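Local structure of transcriptional regulators (LACI-FAMILY TRANSCRIPTIONAL REGULATORY PROTEIN) (Corynebacterium glutamicum, 3GYB) at residues S207-D212 and N223-D228. The protein is a LacI-family regulator that probably binds regulatory DNA to control transcription, and binds magnesium in its crystal. Residues are numbered along the deposited sequence; the frame is centred on the assembly and turned at random.
With MG (magnesium ion), chain C.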
ATOM      1  N   SER A 207      22.879   1.517   7.595  1.00 11.87           N
ATOM      2  CA  SER A 207      21.988   2.653   7.367  1.00 11.49           C
ATOM      3  C   SER A 207      21.216   2.421   6.073  1.00 12.00           C
ATOM      4  O   SER A 207      21.772   1.908   5.101  1.00 12.69           O
ATOM      5  CB  SER A 207      22.774   3.963   7.243  1.00 11.53           C
ATOM      6  OG  SER A 207      23.158   4.459   8.517  1.00 12.83           O
ATOM      7  N   ILE A 208      19.936   2.784   6.069  1.00 10.67           N
ATOM      8  CA  ILE A 208      19.104   2.630   4.881  1.00 10.25           C
ATOM      9  C   ILE A 208      18.242   3.867   4.664  1.00 11.21           C
ATOM     10  O   ILE A 208      17.566   4.333   5.579  1.00 10.95           O
ATOM     11  CB  ILE A 208      18.156   1.403   4.993  1.00 10.39           C
ATOM     12  CG1 ILE A 208      18.973   0.107   4.993  1.00 11.59           C
ATOM     13  CG2 ILE A 208      17.170   1.401   3.826  1.00 11.31           C
ATOM     14  CD1 ILE A 208      18.143  -1.149   5.242  1.00 12.32           C
ATOM     15  N   ILE A 209      18.277   4.411   3.453  1.00 12.02           N
ATOM     16  CA  ILE A 209      17.449   5.566   3.153  1.00 10.77           C
ATOM     17  C   ILE A 209      16.634   5.243   1.906  1.00 11.87           C
ATOM     18  O   ILE A 209      17.160   4.697   0.931  1.00 11.17           O
ATOM     19  CB  ILE A 209      18.297   6.856   2.953  1.00 12.10           C
ATOM     20  CG1 ILE A 209      17.376   8.022   2.575  1.00 12.24           C
ATOM     21  CG2 ILE A 209      19.383   6.619   1.905  1.00 10.42           C
ATOM     22  CD1 ILE A 209      18.028   9.396   2.671  1.00 14.03           C
ATOM     23  N   GLY A 210      15.341   5.553   1.961  1.00  8.85           N
ATOM     24  CA  GLY A 210      14.459   5.278   0.841  1.00 10.31           C
ATOM     25  C   GLY A 210      14.108   6.511   0.035  1.00  9.04           C
ATOM     26  O   GLY A 210      14.813   7.519   0.090  1.00 10.77           O
ATOM     27  N   TYR A 211      13.006   6.439  -0.704  1.00  9.91           N
ATOM     28  CA  TYR A 211      12.565   7.544  -1.547  1.00 10.23           C
ATOM     29  C   TYR A 211      11.069   7.378  -1.796  1.00 10.45           C
ATOM     30  O   TYR A 211      10.627   6.299  -2.185  1.00 11.68           O
ATOM     31  CB  TYR A 211      13.328   7.498  -2.884  1.00 11.50           C
ATOM     32  CG  TYR A 211      13.426   8.813  -3.645  1.00 12.73           C
ATOM     33  CD1 TYR A 211      14.672   9.347  -3.980  1.00 12.72           C
ATOM     34  CD2 TYR A 211      12.287   9.494  -4.064  1.00 13.03           C
ATOM     35  CE1 TYR A 211      14.780  10.524  -4.718  1.00 10.13           C
ATOM     36  CE2 TYR A 211      12.385  10.681  -4.805  1.00 12.53           C
ATOM     37  CZ  TYR A 211      13.635  11.183  -5.125  1.00 12.08           C
ATOM     38  OH  TYR A 211      13.738  12.349  -5.860  1.00 11.57           O
ATOM     39  N   ASP A 212      10.311   8.445  -1.536  1.00 11.23           N
ATOM     40  CA  ASP A 212       8.855   8.523  -1.721  1.00 10.78           C
ATOM     41  C   ASP A 212       8.082   8.974  -0.489  1.00 11.75           C
ATOM     42  O   ASP A 212       7.021   9.553  -0.620  1.00 11.75           O
ATOM     43  CB  ASP A 212       8.228   7.187  -2.158  1.00 12.07           C
ATOM     44  CG  ASP A 212       8.547   6.819  -3.594  1.00 13.98           C
ATOM     45  OD1 ASP A 212       9.069   7.675  -4.338  1.00 14.92           O
ATOM     46  OD2 ASP A 212       8.264   5.662  -3.971  1.00 14.05           O
ATOM     47  N   ASN A 223       9.359   3.345  10.382  1.00 12.57           N
ATOM     48  CA  ASN A 223      10.091   4.573  10.700  1.00 11.90           C
ATOM     49  C   ASN A 223      11.294   4.782   9.780  1.00 10.17           C
ATOM     50  O   ASN A 223      12.421   4.961  10.237  1.00  8.82           O
ATOM     51  CB  ASN A 223      10.553   4.481  12.157  1.00 11.49           C
ATOM     52  CG  ASN A 223      10.927   5.824  12.741  1.00 12.89           C
ATOM     53  OD1 ASN A 223      10.284   6.830  12.468  1.00 14.75           O
ATOM     54  ND2 ASN A 223      11.968   5.841  13.565  1.00 16.38           N
ATOM     55  N   LEU A 224      11.017   4.804   8.483  1.00 10.79           N
ATOM     56  CA  LEU A 224      12.035   4.914   7.437  1.00 10.73           C
ATOM     57  C   LEU A 224      12.517   6.311   7.028  1.00 10.95           C
ATOM     58  O   LEU A 224      11.716   7.167   6.654  1.00 11.20           O
ATOM     59  CB  LEU A 224      11.492   4.214   6.183  1.00 11.06           C
ATOM     60  CG  LEU A 224      12.278   3.307   5.226  1.00 18.25           C
ATOM     61  CD1 LEU A 224      11.615   3.428   3.855  1.00 12.40           C
ATOM     62  CD2 LEU A 224      13.748   3.661   5.138  1.00 14.22           C
ATOM     63  N   THR A 225      13.831   6.524   7.075  1.00  9.68           N
ATOM     64  CA  THR A 225      14.409   7.790   6.630  1.00 11.81           C
ATOM     65  C   THR A 225      14.231   7.711   5.116  1.00 11.73           C
ATOM     66  O   THR A 225      14.551   6.696   4.501  1.00 11.23           O
ATOM     67  CB  THR A 225      15.893   7.873   7.007  1.00 11.96           C
ATOM     68  OG1 THR A 225      15.996   7.987   8.430  1.00 12.45           O
ATOM     69  CG2 THR A 225      16.566   9.075   6.347  1.00 11.94           C
ATOM     70  N   THR A 226      13.725   8.780   4.516  1.00 12.35           N
ATOM     71  CA  THR A 226      13.425   8.748   3.093  1.00 11.35           C
ATOM     72  C   THR A 226      13.435  10.136   2.463  1.00 12.75           C
ATOM     73  O   THR A 226      13.417  11.153   3.156  1.00 13.19           O
ATOM     74  CB  THR A 226      12.014   8.117   2.912  1.00 11.83           C
ATOM     75  OG1 THR A 226      11.666   8.031   1.529  1.00 11.05           O
ATOM     76  CG2 THR A 226      10.974   8.970   3.639  1.00 12.27           C
ATOM     77  N   ILE A 227      13.472  10.166   1.138  1.00 12.32           N
ATOM     78  CA  ILE A 227      13.441  11.424   0.405  1.00 14.26           C
ATOM     79  C   ILE A 227      11.988  11.700   0.037  1.00 13.30           C
ATOM     80  O   ILE A 227      11.338  10.882  -0.613  1.00 13.23           O
ATOM     81  CB  ILE A 227      14.258  11.338  -0.901  1.00 13.95           C
ATOM     82  CG1 ILE A 227      15.735  11.077  -0.583  1.00 15.96           C
ATOM     83  CG2 ILE A 227      14.061  12.610  -1.721  1.00 15.62           C
ATOM     84  CD1 ILE A 227      16.379  12.106   0.329  1.00 15.06           C
ATOM     85  N   ASP A 228      11.472  12.840   0.477  1.00 14.24           N
ATOM     86  CA  ASP A 228      10.105  13.226   0.154  1.00 13.98           C
ATOM     87  C   ASP A 228      10.112  13.580  -1.334  1.00 14.36           C
ATOM     88  O   ASP A 228      10.854  14.470  -1.755  1.00 14.27           O
ATOM     89  CB  ASP A 228       9.710  14.452   0.985  1.00 15.30           C
ATOM     90  CG  ASP A 228       8.237  14.788   0.881  1.00 17.54           C
ATOM     91  OD1 ASP A 228       7.596  14.412  -0.120  1.00 15.57           O
ATOM     92  OD2 ASP A 228       7.725  15.453   1.808  1.00 19.37           O
TER
HETATM   93 MG    MG C   1       5.566  10.762  -1.662  1.00 12.59          MG
HETATM   94  O   HOH W   1       5.934  12.409  -0.291  1.00 12.77           O
HETATM   95  O   HOH W   2       4.112   9.953  -0.171  1.00 12.26           O
HETATM   96  O   HOH W   3       5.272   9.209  -3.212  1.00 11.69           O
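Asp212 N gives the shortest hydrogen bond between 207-212 and 223-228, 2.8 Å to Ile227 O, nearly straight at the hydrogen (170°). Two rungs precede it: Gly210 N reaches Thr225 O at 2.9 Å within the carbonyl plane, and Ile227 N reaches Gly210 O at 3.1 Å, a more bent bond whose donor sits above the carbonyl plane. Beside this ladder, Ile227 lies over one face of the Tyr211 ring. Its CG2, anti to the backbone N (chi1, measured to CG1, is -63°), makes a CH-pi contact 3.8 Å from the ring centroid and 15° off the normal, while CB rests 3.7 Å from Tyr211 CD1. Tyr211 OH is hydrogen-bonded to Asn100 ND2. Ile227 CD1 turns instead to Ile209 CD1, 3.9 Å away, and helix 102-115 covers both isoleucines. Thr226 OG1 packs 3.2 Å from Gly210 C; this buried hydroxyl is hydrogen-bonded to Asp185 and to Asn213 N. Just past the last rung, Asp212 O binds magnesium at 2.2 Å, joined by Asp229, Ser231 and three waters, one of which donates to Asp228 OD1. The two strands run parallel, linked through helix 215-218 as a beta-alpha-beta unit, and their C-terminal ends carry the metal site, consistent with the periplasmic-binding-protein-like fold of LacI regulators, in which ligands bind at such strand ends.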